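Side-chain contacts in ForH (Streptomyces kaniharaensis, PDB 6NKO), which probably takes part in formycin A biosynthesis and resembles the IMP cyclohydrolase of purine synthesis, though its exact reaction is not established: residues L169-Q174 with S180-E185; A144-A149 with P158-D163; R31-L36 with Y54-D59; G44-A49 with A68-V73. One frame throughout, in Å; residues are numbered along the deposited sequence.

Interaction 1: residues L169-Q174 with S180-E185; sequences LKLLEQ and SAVPVE
L171 and A181 meet through their flat peptide carbonyl groups, and across the contact each carbonyl oxygen faces a methyl. The carbonyl oxygen of L171 receives the methyl of A181, with O to CB 3.3 Å, while the A181 carbonyl oxygen lies 3.6 Å from L171 CD2, so the two residues exchange a methyl for a carbonyl in both directions. The puckered ring of P183 is touched at CD by L171 CD1, 4.3 Å away. In L171, a chi1 of -84° sets CG beside the backbone N, and from there the two branches reach the A181 carbonyl oxygen (CD2) and P183 (CD1).

Beside this, L172 and V182 form the more buried half. Their side chains run obliquely to one another, and CG2 of V182 sits 4.0 Å from CD2 of L172. No hydrogen bond links the two segments; the contact rests on van der Waals packing, including methyls against carbonyl oxygens.

L172 also reaches L40 of helix 33-42, together with L43 and W45. The contact therefore folds the end of helix 165-174 against the turn that leads, through P183 at the N-cap position, into the long helix 184-212.

Interaction 2: residues A144-A149 with P158-D163; sequences AMLRGA and PLSDPD
Apolar contact comes first: P158 is touched by two residues one helical turn apart, A149 and L146. The A149 methyl meets P158 CB at 3.9 Å, and L146 CD1 approaches the same P158 CB at 4.0 Å. The leucine and proline side chains cross at about a right angle, and all the residues that touch are buried. L146 holds CG anti to the backbone N (chi1 174°), which sends its two methyls out over the chain from P158 to S160.

A second group consists of carbon against oxygen. L146 CD1 rests 3.7 Å from the L159 carbonyl oxygen, and its other methyl, CD2, lies 4.2 Å from S160 OG. In the reverse direction, P158 CG comes within 4.0 Å of the A149 carbonyl oxygen.

Hydrogen bonds do not cross between the segments. The buried S160 hydroxyl is satisfied by the N117 carbonyl oxygen. Just beyond, D161 OD1 accepts a weak but nearly straight bond from D163 N, the link of an Asx turn, and D161 OD2 is salt-bridged to K193.

The contact seats helix 141-151 on strand 157-159, the second strand of the beta-alpha-beta unit begun by strand 114-117. L146 also reaches helix 184-212, touching A194 and S198, whereas A149 leans on V115 of strand 114-117.

Interaction 3: residues R31-L36 with Y54-D59; sequences RNIEPL and YRLLRD
I33 and L57 meet where the N-terminal part of helix 33-42 lies beside helix 51-59, and one methyl of the leucine does most of the touching. L57 CD2 stands 4.0 Å from E34 CA. The carbonyl oxygen of I33 is 4.2 Å from the same L57 CD2 and I33 CG2 is slightly farther, so this methyl bears on backbone and side chain together. L57 has CG anti to its carbonyl carbon (chi1 -66°); chi2 then extends CD1 and leaves CD2 as the branch turned to the other helix. Next to it, I33 CG2 meets L56 CD2 at 4.0 Å, the two side chains passing obliquely. The aliphatic base of E34 lines the rim, with CB 4.3 Å from L57 CD2.

A second shell backs these groups: I33 and L57 both pack on L25 of strand 22-26, L57 also touches V64, and I33 reaches V27 and Y165. E34 borders A60 and H62 just past the end of helix 51-59.

Farther out, helix 51-59 carries a salt bridge one turn long. R55 NE donates to D59 OD1 at a long 3.3 Å, with an N-H...O angle of 147°. The donor sits 44° out of the carboxylate plane. R58 CG lies over one face of the Y54 ring.

Two helices side by side on one face of a parallel sheet, each leading from one strand to the next, are the Rossmann-like arrangement of the MGS-like domain.

Interaction 4: residues G44-A49 with A68-V73; sequences GWRVAA and ADLAGV
This is a small, partly buried contact in which L70, in the loop that follows strand 65-66, closes over R46 and A48 of strand 46-49 in the parallel sheet of the MGS-like alpha/beta fold. R46 and A48 are two residues apart on the strand and point to the same face, toward the loop; V47 between them points away and packs on L40 and L41 of helix 33-42. The loop and this helix thus approach the strand from opposite faces.

No hydrogen bond joins the two segments. The guanidinium of R46 meets the leucine at its edge, with L70 CG in its plane and 3.7 Å from NH2. The methyl CD1 of L70 is closer still, 3.3 Å from R46 NH2. A bend at chi3 (40°) brings the guanidinium of the arginine beside L70, and a salt bridge from its NE to E65 OE2 of strand 65-66 helps to orient the group. NE is therefore occupied by a carboxylate while NH2 lies against the leucine.

L70 holds CG anti to its backbone N (chi1 -170°), which thrusts both methyls toward the strand. The loop is tied farther on by a hydrogen bond between A71 O and T85 OG1. CD2 of L70 is shared between the two strand residues, lying 3.5 Å from R46 NH2 and 3.6 Å from the A48 methyl carbon, CB.

How the interactions relate
From the N terminus, interaction 3 opens at 31-36, and interaction 4 opens at 44-49 before 54-59 closes the first; 68-73 then closes the second, so the two cross and knit the first strands and helices of the sheet's one half together. Interactions 2 and 1 follow in series, each closing a short loop: 2 joins helix 141-151 to the sheet's far edge strand, and 1 turns helix 165-174 toward the C-terminal helix. The halves are then tied across: a salt bridge from D163 OD1 to R31 NH1 connects interactions 2 and 3, while helix 165-174 packs interaction 1 on 4 and, through L169 on P35, on 3.

Interaction 1: residues L169-Q174 with S180-E185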
loop_
_atom_site.group_PDB
_atom_site.type_symbol
_atom_site.label_atom_id
_atom_site.label_comp_id
_atom_site.label_asym_id
_atom_site.label_seq_id
_atom_site.Cartn_x
_atom_site.Cartn_y
_atom_site.Cartn_z
ATOM N N LEU A 169 3.918 7.879 12.147
ATOM C CA LEU A 169 4.789 8.995 11.795
ATOM C C LEU A 169 5.485 9.561 13.026
ATOM O O LEU A 169 6.667 9.923 12.968
ATOM C CB LEU A 169 3.986 10.084 11.083
ATOM C CG LEU A 169 4.751 11.363 10.734
ATOM C CD1 LEU A 169 5.963 11.050 9.864
ATOM C CD2 LEU A 169 3.839 12.367 10.047
ATOM N N LYS A 170 4.770 9.645 14.151
ATOM C CA LYS A 170 5.392 10.130 15.378
ATOM C C LYS A 170 6.476 9.175 15.858
ATOM O O LYS A 170 7.572 9.611 16.223
ATOM C CB LYS A 170 4.333 10.338 16.463
ATOM C CG LYS A 170 3.329 11.433 16.133
ATOM C CD LYS A 170 2.921 12.226 17.362
ATOM C CE LYS A 170 1.852 13.253 17.015
ATOM N NZ LYS A 170 2.228 14.069 15.823
ATOM N N LEU A 171 6.193 7.868 15.845
ATOM C CA LEU A 171 7.190 6.877 16.242
ATOM C C LEU A 171 8.455 7.001 15.400
ATOM O O LEU A 171 9.571 7.015 15.932
ATOM C CB LEU A 171 6.605 5.471 16.124
ATOM C CG LEU A 171 5.772 4.948 17.294
ATOM C CD1 LEU A 171 4.963 3.741 16.860
ATOM C CD2 LEU A 171 6.666 4.601 18.472
ATOM N N LEU A 172 8.297 7.092 14.077
ATOM C CA LEU A 172 9.456 7.261 13.206
ATOM C C LEU A 172 10.180 8.572 13.487
ATOM O O LEU A 172 11.399 8.660 13.300
ATOM C CB LEU A 172 9.028 7.200 11.738
ATOM C CG LEU A 172 8.640 5.827 11.181
ATOM C CD1 LEU A 172 7.967 5.974 9.826
ATOM C CD2 LEU A 172 9.854 4.915 11.081
ATOM N N GLU A 173 9.454 9.594 13.942
ATOM C CA GLU A 173 10.077 10.885 14.207
ATOM C C GLU A 173 10.896 10.878 15.493
ATOM O O GLU A 173 11.922 11.564 15.566
ATOM C CB GLU A 173 9.012 11.982 14.254
ATOM C CG GLU A 173 8.831 12.704 12.924
ATOM C CD GLU A 173 7.523 13.470 12.836
ATOM O OE1 GLU A 173 7.202 13.968 11.735
ATOM O OE2 GLU A 173 6.819 13.577 13.862
ATOM N N GLN A 174 10.476 10.117 16.509
ATOM C CA GLN A 174 11.296 9.995 17.711
ATOM C C GLN A 174 12.573 9.213 17.437
ATOM O O GLN A 174 13.618 9.509 18.027
ATOM C CB GLN A 174 10.516 9.322 18.845
ATOM C CG GLN A 174 9.019 9.571 18.852
ATOM C CD GLN A 174 8.636 10.895 19.483
ATOM O OE1 GLN A 174 9.495 11.716 19.804
ATOM N NE2 GLN A 174 7.337 11.112 19.660
ATOM N N SER A 180 13.170 0.776 12.460
ATOM C CA SER A 180 13.187 0.099 13.751
ATOM C C SER A 180 12.450 0.884 14.829
ATOM O O SER A 180 12.085 0.302 15.857
ATOM C CB SER A 180 14.628 -0.159 14.193
ATOM O OG SER A 180 15.473 0.915 13.824
ATOM N N ALA A 181 12.216 2.183 14.618
ATOM C CA ALA A 181 11.484 2.988 15.588
ATOM C C ALA A 181 10.032 2.550 15.752
ATOM O O ALA A 181 9.380 2.986 16.707
ATOM C CB ALA A 181 11.537 4.465 15.193
ATOM N N VAL A 182 9.510 1.720 14.853
ATOM C CA VAL A 182 8.190 1.115 15.008
ATOM C C VAL A 182 8.398 -0.305 15.530
ATOM O O VAL A 182 8.890 -1.162 14.780
ATOM C CB VAL A 182 7.402 1.111 13.690
ATOM C CG1 VAL A 182 5.979 0.627 13.931
ATOM C CG2 VAL A 182 7.400 2.497 13.062
ATOM N N PRO A 183 8.042 -0.598 16.778
ATOM C CA PRO A 183 8.425 -1.881 17.381
ATOM C C PRO A 183 7.688 -3.057 16.756
ATOM O O PRO A 183 6.715 -2.914 16.013
ATOM C CB PRO A 183 8.049 -1.708 18.855
ATOM C CG PRO A 183 6.991 -0.656 18.859
ATOM C CD PRO A 183 7.324 0.272 17.725
ATOM N N VAL A 184 8.191 -4.250 17.084
ATOM C CA VAL A 184 7.583 -5.490 16.611
ATOM C C VAL A 184 6.131 -5.582 17.063
ATOM O O VAL A 184 5.254 -6.015 16.306
ATOM C CB VAL A 184 8.406 -6.697 17.101
ATOM C CG1 VAL A 184 7.702 -8.003 16.770
ATOM C CG2 VAL A 184 9.804 -6.667 16.501
ATOM N N GLU A 185 5.856 -5.164 18.302
ATOM C CA GLU A 185 4.516 -5.299 18.862
ATOM C C GLU A 185 3.503 -4.456 18.097
ATOM O O GLU A 185 2.370 -4.892 17.865
ATOM C CB GLU A 185 4.534 -4.912 20.343
ATOM C CG GLU A 185 5.689 -5.529 21.133
ATOM C CD GLU A 185 6.932 -4.651 21.151
ATOM O OE1 GLU A 185 7.954 -5.051 20.554
ATOM O OE2 GLU A 185 6.888 -3.562 21.764
#

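Interaction 2: residues A144-A149 with P158-D163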
loop_
_atom_site.group_PDB
_atom_site.type_symbol
_atom_site.label_atom_id
_atom_site.label_comp_id
_atom_site.label_asym_id
_atom_site.label_seq_id
_atom_site.Cartn_x
_atom_site.Cartn_y
_atom_site.Cartn_z
ATOM N N ALA A 144 -2.512 -6.975 -2.658
ATOM C CA ALA A 144 -1.331 -7.827 -2.758
ATOM C C ALA A 144 -0.145 -7.199 -2.033
ATOM O O ALA A 144 0.608 -7.895 -1.343
ATOM C CB ALA A 144 -0.990 -8.096 -4.225
ATOM N N MET A 145 0.027 -5.880 -2.167
ATOM C CA MET A 145 1.090 -5.196 -1.437
ATOM C C MET A 145 0.800 -5.159 0.058
ATOM O O MET A 145 1.710 -5.332 0.876
ATOM C CB MET A 145 1.274 -3.774 -1.972
ATOM C CG MET A 145 1.735 -3.681 -3.419
ATOM S SD MET A 145 2.331 -2.022 -3.828
ATOM C CE MET A 145 0.778 -1.136 -3.966
ATOM N N LEU A 146 -0.463 -4.935 0.436
ATOM C CA LEU A 146 -0.796 -4.780 1.850
ATOM C C LEU A 146 -0.765 -6.118 2.582
ATOM O O LEU A 146 -0.233 -6.209 3.695
ATOM C CB LEU A 146 -2.166 -4.119 1.997
ATOM C CG LEU A 146 -2.692 -4.021 3.430
ATOM C CD1 LEU A 146 -1.889 -2.996 4.214
ATOM C CD2 LEU A 146 -4.172 -3.673 3.444
ATOM N N ARG A 147 -1.340 -7.163 1.980
ATOM C CA ARG A 147 -1.261 -8.490 2.581
ATOM C C ARG A 147 0.175 -8.990 2.623
ATOM O O ARG A 147 0.562 -9.689 3.567
ATOM C CB ARG A 147 -2.143 -9.476 1.813
ATOM C CG ARG A 147 -3.632 -9.167 1.876
ATOM C CD ARG A 147 -4.424 -10.058 0.926
ATOM N NE ARG A 147 -4.496 -11.433 1.410
ATOM C CZ ARG A 147 -3.796 -12.443 0.903
ATOM N NH1 ARG A 147 -2.969 -12.237 -0.114
ATOM N NH2 ARG A 147 -3.923 -13.661 1.411
ATOM N N GLY A 148 0.979 -8.644 1.615
ATOM C CA GLY A 148 2.383 -9.015 1.647
ATOM C C GLY A 148 3.150 -8.268 2.722
ATOM O O GLY A 148 4.014 -8.839 3.393
ATOM N N ALA A 149 2.841 -6.981 2.901
ATOM C CA ALA A 149 3.474 -6.205 3.962
ATOM C C ALA A 149 3.079 -6.729 5.335
ATOM O O ALA A 149 3.927 -6.847 6.227
ATOM C CB ALA A 149 3.106 -4.730 3.823
ATOM N N PRO A 158 2.647 -2.205 7.581
ATOM C CA PRO A 158 1.409 -2.260 6.796
ATOM C C PRO A 158 0.348 -1.303 7.317
ATOM O O PRO A 158 -0.223 -1.532 8.387
ATOM C CB PRO A 158 0.967 -3.720 6.954
ATOM C CG PRO A 158 1.678 -4.216 8.242
ATOM C CD PRO A 158 2.590 -3.113 8.735
ATOM N N LEU A 159 0.061 -0.240 6.574
ATOM C CA LEU A 159 -0.897 0.772 6.994
ATOM C C LEU A 159 -2.099 0.773 6.061
ATOM O O LEU A 159 -1.941 0.675 4.840
ATOM C CB LEU A 159 -0.261 2.161 7.017
ATOM C CG LEU A 159 0.662 2.458 8.199
ATOM C CD1 LEU A 159 1.598 3.620 7.876
ATOM C CD2 LEU A 159 -0.132 2.735 9.477
ATOM N N SER A 160 -3.294 0.909 6.637
ATOM C CA SER A 160 -4.529 0.974 5.865
ATOM C C SER A 160 -5.445 2.060 6.411
ATOM O O SER A 160 -5.865 2.956 5.673
ATOM C CB SER A 160 -5.251 -0.378 5.878
ATOM O OG SER A 160 -6.312 -0.404 4.932
ATOM N N ASP A 161 -5.756 1.979 7.697
ATOM C CA ASP A 161 -6.649 2.933 8.344
ATOM C C ASP A 161 -5.965 4.286 8.496
ATOM O O ASP A 161 -4.923 4.374 9.160
ATOM C CB ASP A 161 -7.077 2.394 9.710
ATOM C CG ASP A 161 -8.186 3.214 10.350
ATOM O OD1 ASP A 161 -8.709 4.139 9.699
ATOM O OD2 ASP A 161 -8.541 2.922 11.511
ATOM N N PRO A 162 -6.507 5.361 7.913
ATOM C CA PRO A 162 -5.887 6.688 8.076
ATOM C C PRO A 162 -5.801 7.167 9.521
ATOM O O PRO A 162 -5.128 8.174 9.774
ATOM C CB PRO A 162 -6.794 7.605 7.242
ATOM C CG PRO A 162 -7.448 6.690 6.249
ATOM C CD PRO A 162 -7.632 5.382 6.962
ATOM N N ASP A 163 -6.452 6.492 10.468
ATOM C CA ASP A 163 -6.322 6.849 11.874
ATOM C C ASP A 163 -5.049 6.304 12.507
ATOM O O ASP A 163 -4.738 6.664 13.647
ATOM C CB ASP A 163 -7.540 6.353 12.658
ATOM C CG ASP A 163 -8.800 7.132 12.331
ATOM O OD1 ASP A 163 -8.690 8.335 12.011
ATOM O OD2 ASP A 163 -9.898 6.541 12.388
#

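Interaction 3: residues R31-L36 with Y54-D59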
loop_
_atom_site.group_PDB
_atom_site.type_symbol
_atom_site.label_atom_id
_atom_site.label_comp_id
_atom_site.label_asym_id
_atom_site.label_seq_id
_atom_site.Cartn_x
_atom_site.Cartn_y
_atom_site.Cartn_z
ATOM N N ARG A 31 -7.669 10.653 2.997
ATOM C CA ARG A 31 -7.649 11.344 4.280
ATOM C C ARG A 31 -6.336 11.079 5.006
ATOM O O ARG A 31 -5.906 9.929 5.137
ATOM C CB ARG A 31 -8.835 10.903 5.139
ATOM C CG ARG A 31 -8.707 11.267 6.612
ATOM C CD ARG A 31 -10.069 11.312 7.293
ATOM N NE ARG A 31 -10.488 9.992 7.756
ATOM C CZ ARG A 31 -10.050 9.412 8.869
ATOM N NH1 ARG A 31 -9.177 10.036 9.649
ATOM N NH2 ARG A 31 -10.484 8.205 9.205
ATOM N N ASN A 32 -5.694 12.159 5.460
ATOM C CA ASN A 32 -4.436 12.159 6.206
ATOM C C ASN A 32 -3.237 11.718 5.376
ATOM O O ASN A 32 -2.157 11.496 5.940
ATOM C CB ASN A 32 -4.512 11.282 7.463
ATOM C CG ASN A 32 -5.554 11.761 8.446
ATOM O OD1 ASN A 32 -6.040 12.887 8.354
ATOM N ND2 ASN A 32 -5.904 10.905 9.401
ATOM N N ILE A 33 -3.382 11.587 4.054
ATOM C CA ILE A 33 -2.271 11.076 3.255
ATOM C C ILE A 33 -1.176 12.126 3.094
ATOM O O ILE A 33 0.000 11.781 2.924
ATOM C CB ILE A 33 -2.771 10.566 1.889
ATOM C CG1 ILE A 33 -1.799 9.528 1.323
ATOM C CG2 ILE A 33 -2.944 11.714 0.899
ATOM C CD1 ILE A 33 -1.420 8.438 2.304
ATOM N N GLU A 34 -1.527 13.412 3.153
ATOM C CA GLU A 34 -0.533 14.463 2.958
ATOM C C GLU A 34 0.356 14.652 4.187
ATOM O O GLU A 34 1.576 14.783 4.030
ATOM C CB GLU A 34 -1.201 15.787 2.578
ATOM C CG GLU A 34 -0.207 16.869 2.181
ATOM C CD GLU A 34 -0.874 18.156 1.737
ATOM O OE1 GLU A 34 -2.117 18.174 1.619
ATOM O OE2 GLU A 34 -0.152 19.149 1.501
ATOM N N PRO A 35 -0.181 14.686 5.415
ATOM C CA PRO A 35 0.722 14.772 6.575
ATOM C C PRO A 35 1.639 13.571 6.706
ATOM O O PRO A 35 2.714 13.686 7.306
ATOM C CB PRO A 35 -0.238 14.882 7.769
ATOM C CG PRO A 35 -1.509 15.373 7.196
ATOM C CD PRO A 35 -1.594 14.765 5.833
ATOM N N LEU A 36 1.243 12.415 6.168
ATOM C CA LEU A 36 2.109 11.244 6.206
ATOM C C LEU A 36 3.197 11.334 5.142
ATOM O O LEU A 36 4.384 11.174 5.443
ATOM C CB LEU A 36 1.279 9.971 6.028
ATOM C CG LEU A 36 2.051 8.648 5.997
ATOM C CD1 LEU A 36 2.690 8.363 7.349
ATOM C CD2 LEU A 36 1.146 7.500 5.576
ATOM N N TYR A 54 -0.438 10.317 -6.368
ATOM C CA TYR A 54 0.703 11.032 -6.932
ATOM C C TYR A 54 0.314 12.436 -7.373
ATOM O O TYR A 54 0.972 13.416 -7.004
ATOM C CB TYR A 54 1.290 10.242 -8.103
ATOM C CG TYR A 54 2.412 10.951 -8.830
ATOM C CD1 TYR A 54 3.699 10.971 -8.308
ATOM C CD2 TYR A 54 2.187 11.595 -10.041
ATOM C CE1 TYR A 54 4.730 11.617 -8.969
ATOM C CE2 TYR A 54 3.211 12.243 -10.707
ATOM C CZ TYR A 54 4.480 12.250 -10.166
ATOM O OH TYR A 54 5.505 12.893 -10.823
ATOM N N ARG A 55 -0.754 12.554 -8.166
ATOM C CA ARG A 55 -1.145 13.857 -8.692
ATOM C C ARG A 55 -1.534 14.810 -7.571
ATOM O O ARG A 55 -1.249 16.012 -7.640
ATOM C CB ARG A 55 -2.295 13.700 -9.688
ATOM C CG ARG A 55 -2.626 14.971 -10.461
ATOM C CD ARG A 55 -1.636 15.212 -11.592
ATOM N NE ARG A 55 -0.470 15.972 -11.146
ATOM C CZ ARG A 55 0.732 15.896 -11.709
ATOM N NH1 ARG A 55 0.931 15.095 -12.747
ATOM N NH2 ARG A 55 1.734 16.623 -11.234
ATOM N N LEU A 56 -2.176 14.290 -6.524
ATOM C CA LEU A 56 -2.563 15.135 -5.401
ATOM C C LEU A 56 -1.342 15.634 -4.637
ATOM O O LEU A 56 -1.269 16.815 -4.278
ATOM C CB LEU A 56 -3.501 14.368 -4.472
ATOM C CG LEU A 56 -3.846 15.050 -3.149
ATOM C CD1 LEU A 56 -5.001 16.020 -3.340
ATOM C CD2 LEU A 56 -4.177 14.015 -2.087
ATOM N N LEU A 57 -0.373 14.752 -4.381
ATOM C CA LEU A 57 0.787 15.147 -3.590
ATOM C C LEU A 57 1.725 16.053 -4.376
ATOM O O LEU A 57 2.336 16.958 -3.796
ATOM C CB LEU A 57 1.534 13.910 -3.094
ATOM C CG LEU A 57 0.796 13.015 -2.097
ATOM C CD1 LEU A 57 1.588 11.744 -1.836
ATOM C CD2 LEU A 57 0.520 13.757 -0.797
ATOM N N ARG A 58 1.852 15.832 -5.687
ATOM C CA ARG A 58 2.742 16.663 -6.491
ATOM C C ARG A 58 2.160 18.054 -6.707
ATOM O O ARG A 58 2.897 19.047 -6.711
ATOM C CB ARG A 58 3.029 15.985 -7.831
ATOM C CG ARG A 58 4.351 15.233 -7.864
ATOM C CD ARG A 58 5.322 15.853 -8.856
ATOM N NE ARG A 58 6.676 15.328 -8.699
ATOM C CZ ARG A 58 7.779 16.063 -8.796
ATOM N NH1 ARG A 58 7.694 17.360 -9.052
ATOM N NH2 ARG A 58 8.970 15.500 -8.638
ATOM N N ASP A 59 0.841 18.148 -6.896
ATOM C CA ASP A 59 0.208 19.461 -6.985
ATOM C C ASP A 59 0.356 20.234 -5.682
ATOM O O ASP A 59 0.380 21.470 -5.692
ATOM C CB ASP A 59 -1.269 19.316 -7.357
ATOM C CG ASP A 59 -1.470 18.852 -8.788
ATOM O OD1 ASP A 59 -0.490 18.860 -9.564
ATOM O OD2 ASP A 59 -2.609 18.476 -9.135
#

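Interaction 4: residues G44-A49 with A68-V73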
loop_
_atom_site.group_PDB
_atom_site.type_symbol
_atom_site.label_atom_id
_atom_site.label_comp_id
_atom_site.label_asym_id
_atom_site.label_seq_id
_atom_site.Cartn_x
_atom_site.Cartn_y
_atom_site.Cartn_z
ATOM N N GLY A 44 13.720 12.153 5.257
ATOM C CA GLY A 44 14.642 11.616 4.283
ATOM C C GLY A 44 14.143 10.404 3.529
ATOM O O GLY A 44 14.857 9.905 2.649
ATOM N N TRP A 45 12.947 9.914 3.847
ATOM C CA TRP A 45 12.394 8.766 3.144
ATOM C C TRP A 45 12.164 9.096 1.675
ATOM O O TRP A 45 11.986 10.256 1.291
ATOM C CB TRP A 45 11.070 8.333 3.775
ATOM C CG TRP A 45 11.193 7.548 5.041
ATOM C CD1 TRP A 45 11.937 7.869 6.139
ATOM C CD2 TRP A 45 10.532 6.315 5.349
ATOM N NE1 TRP A 45 11.785 6.907 7.108
ATOM C CE2 TRP A 45 10.929 5.942 6.647
ATOM C CE3 TRP A 45 9.648 5.486 4.649
ATOM C CZ2 TRP A 45 10.473 4.776 7.260
ATOM C CZ3 TRP A 45 9.195 4.330 5.260
ATOM C CH2 TRP A 45 9.608 3.987 6.553
ATOM N N ARG A 46 12.172 8.059 0.847
ATOM C CA ARG A 46 11.656 8.162 -0.507
ATOM C C ARG A 46 10.195 7.740 -0.486
ATOM O O ARG A 46 9.851 6.706 0.092
ATOM C CB ARG A 46 12.460 7.292 -1.471
ATOM C CG ARG A 46 13.813 7.879 -1.839
ATOM C CD ARG A 46 14.557 6.972 -2.797
ATOM N NE ARG A 46 13.671 6.401 -3.806
ATOM C CZ ARG A 46 13.734 5.143 -4.229
ATOM N NH1 ARG A 46 14.644 4.318 -3.728
ATOM N NH2 ARG A 46 12.889 4.709 -5.155
ATOM N N VAL A 47 9.336 8.555 -1.087
ATOM C CA VAL A 47 7.898 8.331 -1.069
ATOM C C VAL A 47 7.432 8.157 -2.506
ATOM O O VAL A 47 7.583 9.069 -3.329
ATOM C CB VAL A 47 7.150 9.479 -0.375
ATOM C CG1 VAL A 47 5.644 9.273 -0.471
ATOM C CG2 VAL A 47 7.590 9.586 1.079
ATOM N N ALA A 48 6.876 6.987 -2.806
ATOM C CA ALA A 48 6.365 6.664 -4.129
ATOM C C ALA A 48 4.879 6.350 -4.029
ATOM O O ALA A 48 4.430 5.736 -3.056
ATOM C CB ALA A 48 7.122 5.483 -4.739
ATOM N N ALA A 49 4.118 6.771 -5.036
ATOM C CA ALA A 49 2.666 6.720 -4.971
ATOM C C ALA A 49 2.080 6.198 -6.274
ATOM O O ALA A 49 2.680 6.327 -7.345
ATOM C CB ALA A 49 2.078 8.102 -4.665
ATOM N N ALA A 68 4.625 4.007 -10.798
ATOM C CA ALA A 68 4.580 3.384 -12.114
ATOM C C ALA A 68 5.969 3.334 -12.741
ATOM O O ALA A 68 6.534 2.250 -12.942
ATOM C CB ALA A 68 3.584 4.120 -13.009
ATOM N N ASP A 69 6.527 4.497 -13.087
ATOM C CA ASP A 69 7.861 4.528 -13.680
ATOM C C ASP A 69 8.893 3.872 -12.766
ATOM O O ASP A 69 9.839 3.225 -13.231
ATOM C CB ASP A 69 8.231 5.983 -13.957
ATOM C CG ASP A 69 7.086 6.764 -14.618
ATOM O OD1 ASP A 69 6.279 6.172 -15.373
ATOM O OD2 ASP A 69 6.966 7.981 -14.357
ATOM N N LEU A 70 8.723 4.033 -11.460
ATOM C CA LEU A 70 9.643 3.493 -10.466
ATOM C C LEU A 70 9.250 2.059 -10.174
ATOM O O LEU A 70 8.227 1.830 -9.527
ATOM C CB LEU A 70 9.565 4.295 -9.172
ATOM C CG LEU A 70 10.561 4.119 -8.033
ATOM C CD1 LEU A 70 11.556 5.254 -8.090
ATOM C CD2 LEU A 70 9.834 4.128 -6.704
ATOM N N ALA A 71 10.074 1.102 -10.600
ATOM C CA ALA A 71 9.922 -0.304 -10.209
ATOM C C ALA A 71 8.591 -0.876 -10.664
ATOM O O ALA A 71 8.192 -1.964 -10.245
ATOM C CB ALA A 71 10.063 -0.498 -8.695
ATOM N N GLY A 72 7.893 -0.155 -11.521
ATOM C CA GLY A 72 6.591 -0.597 -11.936
ATOM C C GLY A 72 6.539 -0.710 -13.429
ATOM O O GLY A 72 7.573 -0.758 -14.109
ATOM N N VAL A 73 5.328 -0.719 -13.958
ATOM C CA VAL A 73 5.103 -1.104 -15.335
ATOM C C VAL A 73 4.005 -0.181 -15.880
ATOM O O VAL A 73 2.816 -0.521 -15.880
ATOM C CB VAL A 73 4.778 -2.614 -15.451
ATOM C CG1 VAL A 73 3.290 -3.034 -15.257
ATOM C CG2 VAL A 73 5.582 -3.321 -16.672
#